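Local coordinates for cystatin (Fasciola hepatica, PDB 6I1M), which probably inhibits papain-like cysteine proteases, as a secreted, disulfide-bonded member of the stefin (type 1 cystatin) group from the liver fluke, at residues A[31-43]-A[54-67]. Residues are numbered along the deposited sequence; the frame is centred on the assembly and turned at random. Where two conformers were deposited one is given.
Sequences SVVSSCELELLQV and KFKVSGGATCPGCW. Unlike the reference sequence in segment 31-43: Val33 (reference Glu).
Strands 38-47 and 50-59 form an antiparallel beta hairpin, and a disulfide ties its open end. Glu39 and Ser58 are a hydrogen-bonded pair in which Glu39 N to Ser58 O and Ser58 N to Glu39 O are both 2.8 Å; the bond from Glu39 N to Ser58 O is nearly straight, 170° at the hydrogen. Further along, Leu41 and Gln42 both face Lys56 in a classic beta bulge: Leu41 N donates to Lys56 O, while Lys56 N reaches Gln42 O at 3.2 Å from above the carbonyl plane. The bulge swings Leu41 onto the same side as Gln42, so its CD1 rests on Ser58 CB at 3.8 Å and Gln42 CG lies against Lys56 CB. Lys56 NZ is held by a hydrogen bond to Ser91 O.

In the cystatin fold this sheet wraps around helix 12-28, and the hairpin's inner face carries Leu38, Leu40, Val43, Phe55 and Val57. Val43 CG2, anti to its own N, sits over one face of the Phe55 ring, 3.6 Å from the centroid, in a CH-pi contact. Ile22 and Phe18 of the helix also meet that ring. Leu40 splits its branches, CD1 against Phe55 CE1 and CD2 pressed tightly on Val57 CG1 at 3.4 Å.

Beyond the strands, Cys36 SG and Cys63 SG are bonded at 2.1 Å with a chi3 of 84°, joining the two loops, each with a type I turn. Ser35 OG and Thr62 OG1 share a hydrogen bond of 2.9 Å, and a water links Val33 N to Thr62 O. Val32 CG1 packs on Trp67 CH2 at 3.6 Å, beside Leu26 of the helix.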
ATOM      1  N   SER A  31     -13.371  -0.218   5.308  1.00 25.42           N
ATOM      2  CA  SER A  31     -12.711  -1.532   5.472  1.00 24.23           C
ATOM      3  C   SER A  31     -12.143  -1.700   6.884  1.00 24.46           C
ATOM      4  O   SER A  31     -12.009  -2.859   7.326  1.00 21.93           O
ATOM      5  CB  SER A  31     -11.659  -1.725   4.450  1.00 24.20           C
ATOM      6  OG  SER A  31     -12.222  -1.796   3.166  1.00 27.23           O
ATOM      7  N   VAL A  32     -11.716  -0.612   7.519  1.00 22.49           N
ATOM      8  CA  VAL A  32     -11.123  -0.668   8.886  1.00 22.83           C
ATOM      9  C   VAL A  32     -11.741   0.465   9.716  1.00 24.38           C
ATOM     10  O   VAL A  32     -12.285   1.439   9.144  1.00 26.25           O
ATOM     11  CB  VAL A  32      -9.579  -0.618   8.841  1.00 21.71           C
ATOM     12  CG1 VAL A  32      -8.955  -1.737   7.997  1.00 20.98           C
ATOM     13  CG2 VAL A  32      -9.078   0.721   8.357  1.00 20.09           C
ATOM     14  N   VAL A  33     -11.698   0.321  11.030  1.00 25.30           N
ATOM     15  CA  VAL A  33     -12.118   1.374  11.991  1.00 26.22           C
ATOM     16  C   VAL A  33     -10.934   2.316  12.239  1.00 24.35           C
ATOM     17  O   VAL A  33      -9.774   1.959  11.923  1.00 22.91           O
ATOM     18  CB  VAL A  33     -12.674   0.762  13.293  1.00 28.83           C
ATOM     19  CG1 VAL A  33     -13.961  -0.009  13.031  1.00 28.00           C
ATOM     20  CG2 VAL A  33     -11.641  -0.100  14.004  1.00 27.21           C
ATOM     21  N   SER A  34     -11.225   3.496  12.776  1.00 26.63           N
ATOM     22  CA  SER A  34     -10.270   4.625  12.882  1.00 29.97           C
ATOM     23  C   SER A  34      -9.101   4.244  13.800  1.00 31.07           C
ATOM     24  O   SER A  34      -7.986   4.769  13.568  1.00 35.00           O
ATOM     25  CB  SER A  34     -10.971   5.878  13.344  1.00 31.51           C
ATOM     26  OG  SER A  34     -11.567   5.669  14.608  1.00 30.75           O
ATOM     27  N   SER A  35      -9.326   3.311  14.733  1.00 30.85           N
ATOM     28  CA  SER A  35      -8.335   2.836  15.745  1.00 29.71           C
ATOM     29  C   SER A  35      -7.326   1.806  15.183  1.00 28.71           C
ATOM     30  O   SER A  35      -6.417   1.371  15.939  1.00 27.87           O
ATOM     31  CB  SER A  35      -9.093   2.250  16.906  1.00 29.97           C
ATOM     32  OG  SER A  35      -9.451   0.890  16.634  1.00 33.34           O
ATOM     33  N   CYS A  36      -7.487   1.391  13.914  0.50 24.74           N
ATOM     34  CA  CYS A  36      -6.703   0.305  13.255  0.50 23.00           C
ATOM     35  C   CYS A  36      -5.193   0.565  13.352  0.50 21.75           C
ATOM     36  O   CYS A  36      -4.747   1.628  12.879  0.50 21.84           O
ATOM     37  CB  CYS A  36      -7.079   0.169  11.783  0.50 21.86           C
ATOM     38  SG  CYS A  36      -6.155  -1.134  10.919  0.50 21.48           S
ATOM     39  N   GLU A  37      -4.434  -0.388  13.905  1.00 21.93           N
ATOM     40  CA  GLU A  37      -2.952  -0.435  13.816  1.00 22.60           C
ATOM     41  C   GLU A  37      -2.625  -1.190  12.539  1.00 23.14           C
ATOM     42  O   GLU A  37      -2.840  -2.401  12.507  1.00 24.33           O
ATOM     43  CB  GLU A  37      -2.300  -1.096  15.034  1.00 25.27           C
ATOM     44  CG  GLU A  37      -2.510  -0.278  16.295  1.00 27.10           C
ATOM     45  CD  GLU A  37      -1.792  -0.770  17.548  1.00 30.42           C
ATOM     46  OE1 GLU A  37      -0.836  -1.615  17.433  1.00 30.23           O
ATOM     47  OE2 GLU A  37      -2.172  -0.292  18.630  1.00 33.51           O
ATOM     48  N   LEU A  38      -2.183  -0.472  11.516  1.00 19.63           N
ATOM     49  CA  LEU A  38      -1.898  -1.078  10.201  1.00 20.88           C
ATOM     50  C   LEU A  38      -0.389  -1.211  10.010  1.00 21.01           C
ATOM     51  O   LEU A  38       0.339  -0.200  10.148  1.00 22.19           O
ATOM     52  CB  LEU A  38      -2.495  -0.188   9.120  1.00 22.91           C
ATOM     53  CG  LEU A  38      -2.415  -0.787   7.721  1.00 24.82           C
ATOM     54  CD1 LEU A  38      -3.499  -1.845   7.537  1.00 27.88           C
ATOM     55  CD2 LEU A  38      -2.518   0.318   6.684  1.00 26.03           C
ATOM     56  N   GLU A  39       0.036  -2.410   9.625  1.00 21.92           N
ATOM     57  CA  GLU A  39       1.441  -2.769   9.373  1.00 21.70           C
ATOM     58  C   GLU A  39       1.659  -3.032   7.886  1.00 21.11           C
ATOM     59  O   GLU A  39       0.945  -3.865   7.316  1.00 18.69           O
ATOM     60  CB  GLU A  39       1.811  -4.008  10.171  1.00 24.22           C
ATOM     61  CG  GLU A  39       3.248  -4.405   9.976  1.00 25.13           C
ATOM     62  CD  GLU A  39       3.648  -5.572  10.869  1.00 29.55           C
ATOM     63  OE1 GLU A  39       2.751  -6.154  11.494  1.00 33.77           O
ATOM     64  OE2 GLU A  39       4.838  -5.863  10.955  1.00 32.60           O
ATOM     65  N   LEU A  40       2.648  -2.369   7.295  1.00 20.15           N
ATOM     66  CA  LEU A  40       3.135  -2.711   5.943  1.00 21.58           C
ATOM     67  C   LEU A  40       4.077  -3.904   6.115  1.00 21.84           C
ATOM     68  O   LEU A  40       5.134  -3.720   6.739  1.00 25.64           O
ATOM     69  CB  LEU A  40       3.861  -1.521   5.302  1.00 21.99           C
ATOM     70  CG  LEU A  40       3.125  -0.174   5.240  1.00 24.67           C
ATOM     71  CD1 LEU A  40       3.826   0.751   4.277  1.00 23.37           C
ATOM     72  CD2 LEU A  40       1.679  -0.294   4.812  1.00 26.20           C
ATOM     73  N   LEU A  41       3.684  -5.075   5.616  1.00 20.57           N
ATOM     74  CA  LEU A  41       4.441  -6.344   5.775  1.00 21.18           C
ATOM     75  C   LEU A  41       5.576  -6.390   4.758  1.00 21.44           C
ATOM     76  O   LEU A  41       6.681  -6.795   5.118  1.00 21.95           O
ATOM     77  CB  LEU A  41       3.505  -7.533   5.557  1.00 23.78           C
ATOM     78  CG  LEU A  41       2.414  -7.726   6.597  1.00 23.86           C
ATOM     79  CD1 LEU A  41       1.576  -8.934   6.246  1.00 26.37           C
ATOM     80  CD2 LEU A  41       3.014  -7.858   7.990  1.00 25.96           C
ATOM     81  N   GLN A  42       5.277  -6.032   3.511  1.00 22.16           N
ATOM     82  CA  GLN A  42       6.239  -6.141   2.389  1.00 22.36           C
ATOM     83  C   GLN A  42       5.749  -5.254   1.251  1.00 20.50           C
ATOM     84  O   GLN A  42       4.583  -4.806   1.291  1.00 19.82           O
ATOM     85  CB  GLN A  42       6.356  -7.585   1.904  1.00 23.27           C
ATOM     86  CG  GLN A  42       5.016  -8.159   1.476  1.00 24.64           C
ATOM     87  CD  GLN A  42       5.097  -9.633   1.145  1.00 26.72           C
ATOM     88  OE1 GLN A  42       5.814 -10.385   1.792  1.00 32.70           O
ATOM     89  NE2 GLN A  42       4.330 -10.065   0.161  1.00 31.21           N
ATOM     90  N   VAL A  43       6.631  -5.000   0.306  1.00 19.41           N
ATOM     91  CA  VAL A  43       6.318  -4.187  -0.886  1.00 20.28           C
ATOM     92  C   VAL A  43       7.008  -4.830  -2.089  1.00 21.41           C
ATOM     93  O   VAL A  43       8.148  -5.375  -1.947  1.00 17.81           O
ATOM     94  CB  VAL A  43       6.721  -2.717  -0.679  1.00 22.24           C
ATOM     95  CG1 VAL A  43       8.236  -2.570  -0.630  1.00 23.26           C
ATOM     96  CG2 VAL A  43       6.080  -1.826  -1.741  1.00 20.49           C
ATOM     97  N   LYS A  54       3.254  -2.135  -4.706  1.00 19.95           N
ATOM     98  CA  LYS A  54       2.254  -3.112  -4.223  1.00 21.74           C
ATOM     99  C   LYS A  54       2.640  -3.567  -2.819  1.00 21.71           C
ATOM    100  O   LYS A  54       3.650  -4.324  -2.641  1.00 22.05           O
ATOM    101  CB  LYS A  54       2.156  -4.317  -5.146  1.00 24.33           C
ATOM    102  CG  LYS A  54       0.976  -5.221  -4.840  1.00 26.77           C
ATOM    103  CD  LYS A  54       1.225  -6.606  -5.333  1.00 32.59           C
ATOM    104  CE  LYS A  54       1.263  -6.696  -6.835  1.00 36.01           C
ATOM    105  NZ  LYS A  54       1.796  -8.009  -7.261  1.00 38.84           N
ATOM    106  N   PHE A  55       1.828  -3.145  -1.865  1.00 20.18           N
ATOM    107  CA  PHE A  55       1.957  -3.473  -0.429  1.00 20.76           C
ATOM    108  C   PHE A  55       1.052  -4.646  -0.073  1.00 22.22           C
ATOM    109  O   PHE A  55      -0.081  -4.717  -0.523  1.00 22.83           O
ATOM    110  CB  PHE A  55       1.578  -2.246   0.379  1.00 21.05           C
ATOM    111  CG  PHE A  55       2.614  -1.172   0.260  1.00 22.09           C
ATOM    112  CD1 PHE A  55       3.812  -1.286   0.959  1.00 22.27           C
ATOM    113  CD2 PHE A  55       2.390  -0.054  -0.532  1.00 23.23           C
ATOM    114  CE1 PHE A  55       4.764  -0.286   0.876  1.00 21.17           C
ATOM    115  CE2 PHE A  55       3.348   0.951  -0.609  1.00 23.21           C
ATOM    116  CZ  PHE A  55       4.527   0.826   0.093  1.00 23.16           C
ATOM    117  N   LYS A  56       1.557  -5.536   0.773  1.00 24.02           N
ATOM    118  CA  LYS A  56       0.716  -6.423   1.602  1.00 23.23           C
ATOM    119  C   LYS A  56       0.692  -5.826   3.013  1.00 22.01           C
ATOM    120  O   LYS A  56       1.777  -5.641   3.589  1.00 21.41           O
ATOM    121  CB  LYS A  56       1.288  -7.835   1.585  1.00 27.90           C
ATOM    122  CG  LYS A  56       0.376  -8.873   2.202  1.00 32.22           C
ATOM    123  CD  LYS A  56       0.931 -10.271   2.077  1.00 38.70           C
ATOM    124  CE  LYS A  56       0.356 -11.216   3.111  1.00 41.49           C
ATOM    125  NZ  LYS A  56      -0.288 -12.383   2.462  1.00 46.67           N
ATOM    126  N   VAL A  57      -0.499  -5.502   3.511  1.00 20.48           N
ATOM    127  CA  VAL A  57      -0.709  -4.802   4.808  1.00 21.23           C
ATOM    128  C   VAL A  57      -1.523  -5.724   5.722  1.00 20.94           C
ATOM    129  O   VAL A  57      -2.382  -6.456   5.214  1.00 20.43           O
ATOM    130  CB  VAL A  57      -1.354  -3.417   4.602  1.00 21.59           C
ATOM    131  CG1 VAL A  57      -0.565  -2.597   3.585  1.00 22.30           C
ATOM    132  CG2 VAL A  57      -2.824  -3.485   4.197  1.00 22.59           C
ATOM    133  N   SER A  58      -1.238  -5.665   7.021  1.00 21.13           N
ATOM    134  CA  SER A  58      -1.882  -6.471   8.089  1.00 22.68           C
ATOM    135  C   SER A  58      -2.490  -5.539   9.140  1.00 22.08           C
ATOM    136  O   SER A  58      -1.823  -4.566   9.547  1.00 21.65           O
ATOM    137  CB  SER A  58      -0.895  -7.399   8.731  1.00 26.71           C
ATOM    138  OG  SER A  58      -1.493  -8.044   9.830  1.00 28.94           O
ATOM    139  N   GLY A  59      -3.722  -5.817   9.551  1.00 23.90           N
ATOM    140  CA  GLY A  59      -4.388  -5.057  10.619  1.00 22.41           C
ATOM    141  C   GLY A  59      -4.103  -5.663  11.980  1.00 24.35           C
ATOM    142  O   GLY A  59      -3.831  -6.858  12.066  1.00 24.98           O
ATOM    143  N   GLY A  60      -4.195  -4.851  13.021  1.00 24.84           N
ATOM    144  CA  GLY A  60      -4.023  -5.286  14.413  1.00 26.17           C
ATOM    145  C   GLY A  60      -5.331  -5.784  14.982  1.00 26.74           C
ATOM    146  O   GLY A  60      -6.204  -6.217  14.212  1.00 23.11           O
ATOM    147  N   ALA A  61      -5.460  -5.741  16.304  1.00 24.71           N
ATOM    148  CA  ALA A  61      -6.527  -6.461  17.030  1.00 25.32           C
ATOM    149  C   ALA A  61      -7.913  -5.970  16.575  1.00 25.29           C
ATOM    150  O   ALA A  61      -8.824  -6.830  16.450  1.00 25.58           O
ATOM    151  CB  ALA A  61      -6.293  -6.318  18.520  1.00 23.97           C
ATOM    152  N   THR A  62      -8.085  -4.658  16.332  1.00 26.72           N
ATOM    153  CA  THR A  62      -9.395  -4.055  15.946  1.00 25.43           C
ATOM    154  C   THR A  62      -9.622  -4.096  14.425  1.00 24.73           C
ATOM    155  O   THR A  62     -10.697  -3.711  14.006  1.00 25.94           O
ATOM    156  CB  THR A  62      -9.589  -2.637  16.508  1.00 26.15           C
ATOM    157  OG1 THR A  62      -8.639  -1.771  15.896  1.00 29.68           O
ATOM    158  CG2 THR A  62      -9.444  -2.594  18.008  1.00 25.19           C
ATOM    159  N   CYS A  63      -8.666  -4.598  13.635  0.50 23.40           N
ATOM    160  CA  CYS A  63      -8.798  -4.683  12.147  0.50 23.20           C
ATOM    161  C   CYS A  63      -8.067  -5.915  11.609  0.50 23.39           C
ATOM    162  O   CYS A  63      -7.299  -5.816  10.663  0.50 24.25           O
ATOM    163  CB  CYS A  63      -8.304  -3.402  11.466  0.50 22.47           C
ATOM    164  SG  CYS A  63      -6.705  -2.773  12.061  0.50 18.39           S
ATOM    165  N   PRO A  64      -8.313  -7.129  12.150  1.00 24.79           N
ATOM    166  CA  PRO A  64      -7.579  -8.296  11.705  1.00 24.02           C
ATOM    167  C   PRO A  64      -7.873  -8.569  10.221  1.00 25.11           C
ATOM    168  O   PRO A  64      -8.984  -8.373   9.745  1.00 27.16           O
ATOM    169  CB  PRO A  64      -8.130  -9.395  12.613  1.00 26.75           C
ATOM    170  CG  PRO A  64      -9.510  -8.898  12.997  1.00 24.98           C
ATOM    171  CD  PRO A  64      -9.309  -7.423  13.190  1.00 26.58           C
ATOM    172  N   GLY A  65      -6.851  -8.990   9.513  1.00 26.37           N
ATOM    173  CA  GLY A  65      -6.948  -9.359   8.099  1.00 27.02           C
ATOM    174  C   GLY A  65      -5.825  -8.679   7.362  1.00 28.27           C
ATOM    175  O   GLY A  65      -5.159  -7.793   7.966  1.00 26.31           O
ATOM    176  N   CYS A  66      -5.616  -9.110   6.131  1.00 26.23           N
ATOM    177  CA  CYS A  66      -4.561  -8.604   5.245  1.00 24.97           C
ATOM    178  C   CYS A  66      -5.235  -8.114   3.971  1.00 24.48           C
ATOM    179  O   CYS A  66      -6.271  -8.683   3.558  1.00 23.04           O
ATOM    180  CB  CYS A  66      -3.515  -9.667   4.952  1.00 25.92           C
ATOM    181  SG  CYS A  66      -2.429  -9.987   6.372  1.00 29.67           S
ATOM    182  N   TRP A  67      -4.660  -7.053   3.417  1.00 23.78           N
ATOM    183  CA  TRP A  67      -5.085  -6.427   2.151  1.00 21.59           C
ATOM    184  C   TRP A  67      -3.861  -6.258   1.255  1.00 21.38           C
ATOM    185  O   TRP A  67      -2.712  -6.098   1.781  1.00 22.94           O
ATOM    186  CB  TRP A  67      -5.774  -5.096   2.420  1.00 21.85           C
ATOM    187  CG  TRP A  67      -7.064  -5.138   3.184  1.00 24.06           C
ATOM    188  CD1 TRP A  67      -8.322  -4.995   2.660  1.00 26.49           C
ATOM    189  CD2 TRP A  67      -7.238  -5.157   4.613  1.00 25.32           C
ATOM    190  NE1 TRP A  67      -9.254  -4.931   3.659  1.00 28.18           N
ATOM    191  CE2 TRP A  67      -8.627  -5.069   4.866  1.00 26.11           C
ATOM    192  CE3 TRP A  67      -6.366  -5.275   5.703  1.00 28.78           C
ATOM    193  CZ2 TRP A  67      -9.158  -5.079   6.156  1.00 27.98           C
ATOM    194  CZ3 TRP A  67      -6.889  -5.294   6.978  1.00 29.24           C
ATOM    195  CH2 TRP A  67      -8.267  -5.205   7.200  1.00 30.81           C
TER
HETATM  196  O   HOH W   1     -12.463  -4.932   3.612  1.00 38.70           O
HETATM  197  O   HOH W   2     -11.715  -2.646  11.674  1.00 33.70           O